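Local coordinates for MutT/nudix family protein (Shewanella oneidensis, PDB 3GZ5), which probably acts as an ADP-ribose-dependent transcriptional regulator of NAD metabolism, joining a Nudix domain to a DNA-binding winged-helix domain, at residues K129-L133 with A134-Q138; M139-F143 with D144-L148. One frame throughout, in Å; residues are numbered along the deposited sequence.

Interaction 1 (K129-L133 with A134-Q138); sequences KWWPL and ADVLQ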
ATOM      1  N   LYS B 129     -12.422   3.481 -23.617  1.00 66.77           N
ATOM      2  CA  LYS B 129     -11.380   4.150 -24.397  1.00 64.98           C
ATOM      3  C   LYS B 129     -10.087   4.388 -23.604  1.00 63.36           C
ATOM      4  O   LYS B 129     -10.131   4.767 -22.431  1.00 62.82           O
ATOM      5  CB  LYS B 129     -11.926   5.483 -24.941  1.00 65.22           C
ATOM      6  CG  LYS B 129     -10.985   6.266 -25.859  1.00 66.27           C
ATOM      7  CD  LYS B 129     -11.692   7.495 -26.447  1.00 68.52           C
ATOM      8  CE  LYS B 129     -10.741   8.420 -27.227  1.00 69.34           C
ATOM      9  NZ  LYS B 129     -10.373   7.888 -28.590  1.00 70.02           N
ATOM     10  N   TRP B 130      -8.944   4.164 -24.257  1.00 61.55           N
ATOM     11  CA  TRP B 130      -7.643   4.601 -23.739  1.00 59.81           C
ATOM     12  C   TRP B 130      -7.512   6.109 -23.896  1.00 59.78           C
ATOM     13  O   TRP B 130      -7.572   6.628 -25.016  1.00 59.45           O
ATOM     14  CB  TRP B 130      -6.504   3.953 -24.509  1.00 58.34           C
ATOM     15  CG  TRP B 130      -6.222   2.516 -24.197  1.00 57.94           C
ATOM     16  CD1 TRP B 130      -6.376   1.461 -25.036  1.00 56.51           C
ATOM     17  CD2 TRP B 130      -5.704   1.980 -22.965  1.00 56.13           C
ATOM     18  NE1 TRP B 130      -5.998   0.297 -24.412  1.00 57.15           N
ATOM     19  CE2 TRP B 130      -5.585   0.588 -23.137  1.00 56.93           C
ATOM     20  CE3 TRP B 130      -5.334   2.544 -21.735  1.00 54.37           C
ATOM     21  CZ2 TRP B 130      -5.099  -0.256 -22.127  1.00 55.96           C
ATOM     22  CZ3 TRP B 130      -4.863   1.709 -20.736  1.00 55.32           C
ATOM     23  CH2 TRP B 130      -4.750   0.322 -20.939  1.00 55.52           C
ATOM     24  N   TRP B 131      -7.313   6.807 -22.779  1.00 59.99           N
ATOM     25  CA  TRP B 131      -7.165   8.255 -22.778  1.00 59.96           C
ATOM     26  C   TRP B 131      -5.757   8.696 -22.388  1.00 59.38           C
ATOM     27  O   TRP B 131      -5.213   8.188 -21.419  1.00 58.75           O
ATOM     28  CB  TRP B 131      -8.147   8.882 -21.799  1.00 60.91           C
ATOM     29  CG  TRP B 131      -9.571   8.820 -22.235  1.00 62.24           C
ATOM     30  CD1 TRP B 131     -10.486   7.845 -21.940  1.00 63.10           C
ATOM     31  CD2 TRP B 131     -10.254   9.785 -23.036  1.00 63.80           C
ATOM     32  NE1 TRP B 131     -11.695   8.142 -22.517  1.00 63.87           N
ATOM     33  CE2 TRP B 131     -11.584   9.330 -23.192  1.00 64.46           C
ATOM     34  CE3 TRP B 131      -9.870  10.999 -23.642  1.00 63.90           C
ATOM     35  CZ2 TRP B 131     -12.538  10.044 -23.935  1.00 64.01           C
ATOM     36  CZ3 TRP B 131     -10.815  11.708 -24.372  1.00 63.50           C
ATOM     37  CH2 TRP B 131     -12.129  11.224 -24.518  1.00 63.74           C
ATOM     38  N   PRO B 132      -5.170   9.663 -23.134  1.00 59.10           N
ATOM     39  CA  PRO B 132      -3.921  10.283 -22.686  1.00 59.07           C
ATOM     40  C   PRO B 132      -4.055  10.835 -21.268  1.00 59.01           C
ATOM     41  O   PRO B 132      -5.021  11.539 -20.950  1.00 58.87           O
ATOM     42  CB  PRO B 132      -3.714  11.420 -23.695  1.00 58.76           C
ATOM     43  CG  PRO B 132      -4.366  10.932 -24.927  1.00 58.37           C
ATOM     44  CD  PRO B 132      -5.607  10.220 -24.427  1.00 59.17           C
ATOM     45  N   LEU B 133      -3.107  10.489 -20.411  1.00 59.44           N
ATOM     46  CA  LEU B 133      -3.177  10.919 -19.026  1.00 60.32           C
ATOM     47  C   LEU B 133      -3.368  12.435 -18.918  1.00 61.26           C
ATOM     48  O   LEU B 133      -4.188  12.898 -18.124  1.00 61.51           O
ATOM     49  CB  LEU B 133      -1.944  10.467 -18.251  1.00 59.95           C
ATOM     50  CG  LEU B 133      -1.837  10.901 -16.791  1.00 58.97           C
ATOM     51  CD1 LEU B 133      -3.005  10.364 -15.945  1.00 57.70           C
ATOM     52  CD2 LEU B 133      -0.519  10.425 -16.262  1.00 58.65           C
ATOM     53  N   ALA B 134      -2.621  13.195 -19.720  1.00 62.34           N
ATOM     54  CA  ALA B 134      -2.695  14.662 -19.708  1.00 63.01           C
ATOM     55  C   ALA B 134      -4.114  15.146 -19.954  1.00 63.59           C
ATOM     56  O   ALA B 134      -4.599  16.027 -19.246  1.00 63.69           O
ATOM     57  CB  ALA B 134      -1.746  15.255 -20.731  1.00 63.40           C
ATOM     58  N   ASP B 135      -4.776  14.553 -20.949  1.00 64.18           N
ATOM     59  CA  ASP B 135      -6.197  14.791 -21.205  1.00 65.16           C
ATOM     60  C   ASP B 135      -7.091  14.474 -20.004  1.00 65.59           C
ATOM     61  O   ASP B 135      -7.981  15.260 -19.662  1.00 65.87           O
ATOM     62  CB  ASP B 135      -6.672  13.957 -22.395  1.00 65.42           C
ATOM     63  CG  ASP B 135      -6.094  14.432 -23.717  1.00 66.33           C
ATOM     64  OD1 ASP B 135      -5.084  15.181 -23.698  1.00 64.73           O
ATOM     65  OD2 ASP B 135      -6.660  14.032 -24.769  1.00 67.04           O
ATOM     66  N   VAL B 136      -6.862  13.309 -19.395  1.00 65.54           N
ATOM     67  CA  VAL B 136      -7.627  12.847 -18.234  1.00 65.49           C
ATOM     68  C   VAL B 136      -7.539  13.837 -17.066  1.00 65.86           C
ATOM     69  O   VAL B 136      -8.546  14.163 -16.439  1.00 65.73           O
ATOM     70  CB  VAL B 136      -7.166  11.417 -17.817  1.00 65.24           C
ATOM     71  CG1 VAL B 136      -7.564  11.083 -16.383  1.00 64.75           C
ATOM     72  CG2 VAL B 136      -7.716  10.404 -18.783  1.00 64.58           C
ATOM     73  N   LEU B 137      -6.335  14.324 -16.791  1.00 66.54           N
ATOM     74  CA  LEU B 137      -6.118  15.289 -15.715  1.00 67.64           C
ATOM     75  C   LEU B 137      -6.891  16.620 -15.879  1.00 68.26           C
ATOM     76  O   LEU B 137      -7.012  17.390 -14.918  1.00 68.57           O
ATOM     77  CB  LEU B 137      -4.618  15.545 -15.508  1.00 67.48           C
ATOM     78  CG  LEU B 137      -3.700  14.353 -15.198  1.00 67.62           C
ATOM     79  CD1 LEU B 137      -2.260  14.830 -15.038  1.00 68.07           C
ATOM     80  CD2 LEU B 137      -4.143  13.564 -13.956  1.00 67.07           C
ATOM     81  N   GLN B 138      -7.416  16.873 -17.080  1.00 68.84           N
ATOM     82  CA  GLN B 138      -8.287  18.036 -17.328  1.00 69.56           C
ATOM     83  C   GLN B 138      -9.760  17.672 -17.601  1.00 68.88           C
ATOM     84  O   GLN B 138     -10.517  18.487 -18.131  1.00 69.24           O
ATOM     85  CB  GLN B 138      -7.727  18.903 -18.474  1.00 69.83           C
ATOM     86  CG  GLN B 138      -6.740  19.979 -18.013  1.00 72.20           C
ATOM     87  CD  GLN B 138      -5.371  19.418 -17.645  1.00 74.42           C
ATOM     88  OE1 GLN B 138      -4.716  18.758 -18.455  1.00 75.28           O
ATOM     89  NE2 GLN B 138      -4.925  19.699 -16.424  1.00 75.02           N
TER

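Interaction 2 (M139-F143 with D144-L148); sequences MPLAF and DHLQL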
ATOM      1  N   MET B 139     -10.156  16.453 -17.237  1.00 68.17           N
ATOM      2  CA  MET B 139     -11.530  15.977 -17.466  1.00 67.01           C
ATOM      3  C   MET B 139     -12.372  16.008 -16.180  1.00 66.30           C
ATOM      4  O   MET B 139     -11.816  16.020 -15.069  1.00 66.21           O
ATOM      5  CB  MET B 139     -11.534  14.573 -18.063  1.00 66.99           C
ATOM      6  CG  MET B 139     -11.568  14.524 -19.568  1.00 66.97           C
ATOM      7  SD  MET B 139     -11.010  12.927 -20.212  1.00 69.98           S
ATOM      8  CE  MET B 139     -12.543  12.018 -20.439  1.00 68.77           C
ATOM      9  N   PRO B 140     -13.717  16.060 -16.331  1.00 65.38           N
ATOM     10  CA  PRO B 140     -14.610  15.964 -15.182  1.00 64.16           C
ATOM     11  C   PRO B 140     -14.932  14.498 -14.910  1.00 62.88           C
ATOM     12  O   PRO B 140     -15.879  13.931 -15.481  1.00 62.85           O
ATOM     13  CB  PRO B 140     -15.849  16.741 -15.640  1.00 64.38           C
ATOM     14  CG  PRO B 140     -15.874  16.584 -17.141  1.00 64.78           C
ATOM     15  CD  PRO B 140     -14.469  16.236 -17.595  1.00 65.26           C
ATOM     16  N   LEU B 141     -14.124  13.867 -14.057  1.00 61.01           N
ATOM     17  CA  LEU B 141     -14.287  12.426 -13.848  1.00 58.39           C
ATOM     18  C   LEU B 141     -15.323  12.174 -12.771  1.00 57.42           C
ATOM     19  O   LEU B 141     -15.410  12.926 -11.793  1.00 56.84           O
ATOM     20  CB  LEU B 141     -12.947  11.755 -13.518  1.00 57.96           C
ATOM     21  CG  LEU B 141     -11.857  11.918 -14.584  1.00 56.30           C
ATOM     22  CD1 LEU B 141     -10.642  11.102 -14.224  1.00 54.53           C
ATOM     23  CD2 LEU B 141     -12.343  11.538 -15.983  1.00 53.65           C
ATOM     24  N   ALA B 142     -16.120  11.128 -12.968  1.00 56.19           N
ATOM     25  CA  ALA B 142     -17.045  10.675 -11.936  1.00 55.27           C
ATOM     26  C   ALA B 142     -16.362  10.583 -10.556  1.00 54.43           C
ATOM     27  O   ALA B 142     -15.162  10.291 -10.449  1.00 54.15           O
ATOM     28  CB  ALA B 142     -17.668   9.346 -12.327  1.00 55.23           C
ATOM     29  N   PHE B 143     -17.137  10.895  -9.525  1.00 53.07           N
ATOM     30  CA  PHE B 143     -16.758  10.739  -8.138  1.00 51.70           C
ATOM     31  C   PHE B 143     -15.415  11.374  -7.838  1.00 51.31           C
ATOM     32  O   PHE B 143     -15.185  12.552  -8.158  1.00 51.78           O
ATOM     33  CB  PHE B 143     -16.777   9.258  -7.737  1.00 51.69           C
ATOM     34  CG  PHE B 143     -18.076   8.547  -8.042  1.00 51.10           C
ATOM     35  CD1 PHE B 143     -19.164   8.643  -7.174  1.00 52.29           C
ATOM     36  CD2 PHE B 143     -18.199   7.750  -9.167  1.00 51.26           C
ATOM     37  CE1 PHE B 143     -20.369   7.969  -7.439  1.00 51.07           C
ATOM     38  CE2 PHE B 143     -19.401   7.071  -9.449  1.00 50.10           C
ATOM     39  CZ  PHE B 143     -20.481   7.178  -8.573  1.00 50.24           C
ATOM     40  N   ASP B 144     -14.535  10.605  -7.200  1.00 49.76           N
ATOM     41  CA  ASP B 144     -13.223  11.093  -6.789  1.00 47.57           C
ATOM     42  C   ASP B 144     -12.143  10.406  -7.621  1.00 47.18           C
ATOM     43  O   ASP B 144     -10.980  10.361  -7.211  1.00 47.42           O
ATOM     44  CB  ASP B 144     -12.997  10.851  -5.274  1.00 47.13           C
ATOM     45  CG  ASP B 144     -13.071   9.353  -4.880  1.00 46.22           C
ATOM     46  OD1 ASP B 144     -13.495   8.507  -5.699  1.00 41.09           O
ATOM     47  OD2 ASP B 144     -12.716   9.030  -3.733  1.00 46.02           O
ATOM     48  N   HIS B 145     -12.540   9.891  -8.780  1.00 45.97           N
ATOM     49  CA  HIS B 145     -11.676   9.093  -9.632  1.00 46.58           C
ATOM     50  C   HIS B 145     -10.426   9.811 -10.178  1.00 47.87           C
ATOM     51  O   HIS B 145      -9.383   9.171 -10.407  1.00 47.21           O
ATOM     52  CB  HIS B 145     -12.469   8.483 -10.776  1.00 45.67           C
ATOM     53  CG  HIS B 145     -13.434   7.426 -10.344  1.00 43.65           C
ATOM     54  ND1 HIS B 145     -14.125   6.651 -11.247  1.00 43.28           N
ATOM     55  CD2 HIS B 145     -13.839   7.026  -9.113  1.00 43.01           C
ATOM     56  CE1 HIS B 145     -14.916   5.817 -10.595  1.00 43.73           C
ATOM     57  NE2 HIS B 145     -14.748   6.014  -9.296  1.00 43.11           N
ATOM     58  N   LEU B 146     -10.521  11.126 -10.366  1.00 48.51           N
ATOM     59  CA  LEU B 146      -9.349  11.904 -10.711  1.00 49.75           C
ATOM     60  C   LEU B 146      -8.283  11.791  -9.627  1.00 49.87           C
ATOM     61  O   LEU B 146      -7.089  11.698  -9.922  1.00 50.03           O
ATOM     62  CB  LEU B 146      -9.688  13.383 -10.939  1.00 50.28           C
ATOM     63  CG  LEU B 146      -8.460  14.265 -11.238  1.00 51.38           C
ATOM     64  CD1 LEU B 146      -7.756  13.773 -12.505  1.00 50.09           C
ATOM     65  CD2 LEU B 146      -8.834  15.748 -11.362  1.00 53.54           C
ATOM     66  N   GLN B 147      -8.724  11.819  -8.379  1.00 50.06           N
ATOM     67  CA  GLN B 147      -7.837  11.764  -7.241  1.00 50.54           C
ATOM     68  C   GLN B 147      -7.175  10.386  -7.115  1.00 49.82           C
ATOM     69  O   GLN B 147      -5.988  10.297  -6.798  1.00 50.29           O
ATOM     70  CB  GLN B 147      -8.642  12.095  -5.991  1.00 51.79           C
ATOM     71  CG  GLN B 147      -7.841  12.547  -4.791  1.00 55.65           C
ATOM     72  CD  GLN B 147      -8.740  13.150  -3.725  1.00 61.85           C
ATOM     73  OE1 GLN B 147      -9.879  13.559  -4.013  1.00 64.77           O
ATOM     74  NE2 GLN B 147      -8.237  13.215  -2.488  1.00 61.87           N
ATOM     75  N   LEU B 148      -7.948   9.328  -7.373  1.00 48.39           N
ATOM     76  CA  LEU B 148      -7.436   7.949  -7.448  1.00 47.53           C
ATOM     77  C   LEU B 148      -6.388   7.772  -8.567  1.00 46.93           C
ATOM     78  O   LEU B 148      -5.374   7.114  -8.368  1.00 47.09           O
ATOM     79  CB  LEU B 148      -8.592   6.949  -7.616  1.00 46.75           C
ATOM     80  CG  LEU B 148      -9.567   6.733  -6.446  1.00 47.51           C
ATOM     81  CD1 LEU B 148     -10.696   5.829  -6.862  1.00 46.85           C
ATOM     82  CD2 LEU B 148      -8.885   6.179  -5.162  1.00 46.76           C
TER
HETATM   83  O   HOH W   1     -12.704  13.467  -9.471  1.00 55.62           O

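Interaction 1 (K129-L133 with A134-Q138)
CG2 of Val136 presses on CB of Trp131 at 3.4 Å, the closest approach between two side chains of the junction where the strand ending at Pro132 rolls directly into a short helix. Val136 offers this methyl because its chi1 of 161° puts CG1 anti to the backbone N and CG2 beside that N, anti to the carbonyl carbon. Pro132 meets Asp135 in the same turn: the two side chains cross at a slant, the carboxylate beside the ring carbons, with CG of Asp135 3.8 Å from CB of Pro132 and OD2 of Asp135 3.9 Å from CG of Pro132, a van der Waals contact. Along one turn of the helix, CD1 of Leu133 touches CD2 of Leu137 at 3.9 Å. Pro132 is the N-cap residue, and it serves through its backbone: its carbonyl O receives N-H of Val136 at 3.0 Å, the N-H...O angle being 163°. The next bond of the helical series runs from Leu137 N to Leu133 O at 2.9 Å, equally straight. This strand-to-helix junction belongs to the Nudix domain, where strand 128-132 pairs antiparallel with strand 36-43 in the mixed sheet. Further out, Leu133 and Val136 both pack on Ile149 of helix 145-162, and Val136 also reaches Val39. CD of Lys129 lies 3.6 Å above one face of the Trp131 indole, toward its rim, and the indole meets Trp53 edge-to-face.

Interaction 2 (M139-F143 with D144-L148)
Phe143 lies alongside His145, the two side chains pointing the same way, with CD2 of Phe143 3.9 Å from NE2 of His145. Their ring planes are inclined at 38° and the centroids stand 5.5 Å apart, an oblique pairing. They are joined by a type II' beta turn from Ala142 to His145, closed by the bond from His145 N to Ala142 O at 3.1 Å, which approaches in the carbonyl plane. With chi1 at -69°, CG of His145 sits beside its own backbone N, and this brings CG within 3.3 Å of the same Ala142 O. ND1 of His145 is hydrogen-bonded to Leu55 N, which should limit rotation of the imidazole. Across the turn, CD1 of Leu141 rests against CA of Leu146 at 3.8 Å. A water donates to Phe143 O at 3.0 Å and weakly accepts from Leu146 N, bridging the loop to the first helical turn. Asp144 occupies the N-cap position, but its carboxylate turns to a salt bridge with Arg98. In the loop, Phe143 meets Phe49 edge-to-face and Ala142 bonds through its backbone to Trp53 of strand 53-54. Helix 145-162 begins against the mixed sheet: Asp144 touches Val93 of strand 86-95, and Leu148 packs on that strand and on strand 104-112.

Overall arrangement
Followed from the N terminus, the chain leaves strand 128-132, makes the short helix 133-136 and passes through a loop into helix 145-162. Interaction 1 closes the strand-to-helix turn before interaction 2 closes the loop-to-helix turn, so the two are in series and neither nests within nor crosses the other. Their centres are 11 Å apart, and side chains join them: Val136 CG1 meets Leu141 CD1 at 3.8 Å, Leu137 CD2 meets Leu146 CD1, and Met139 CE approaches the Trp131 indole. Two local turns, each containing backbone hydrogen bonds, are thereby knitted into one apolar seam linking strand 128-132 of the Nudix sheet to helix 145-162.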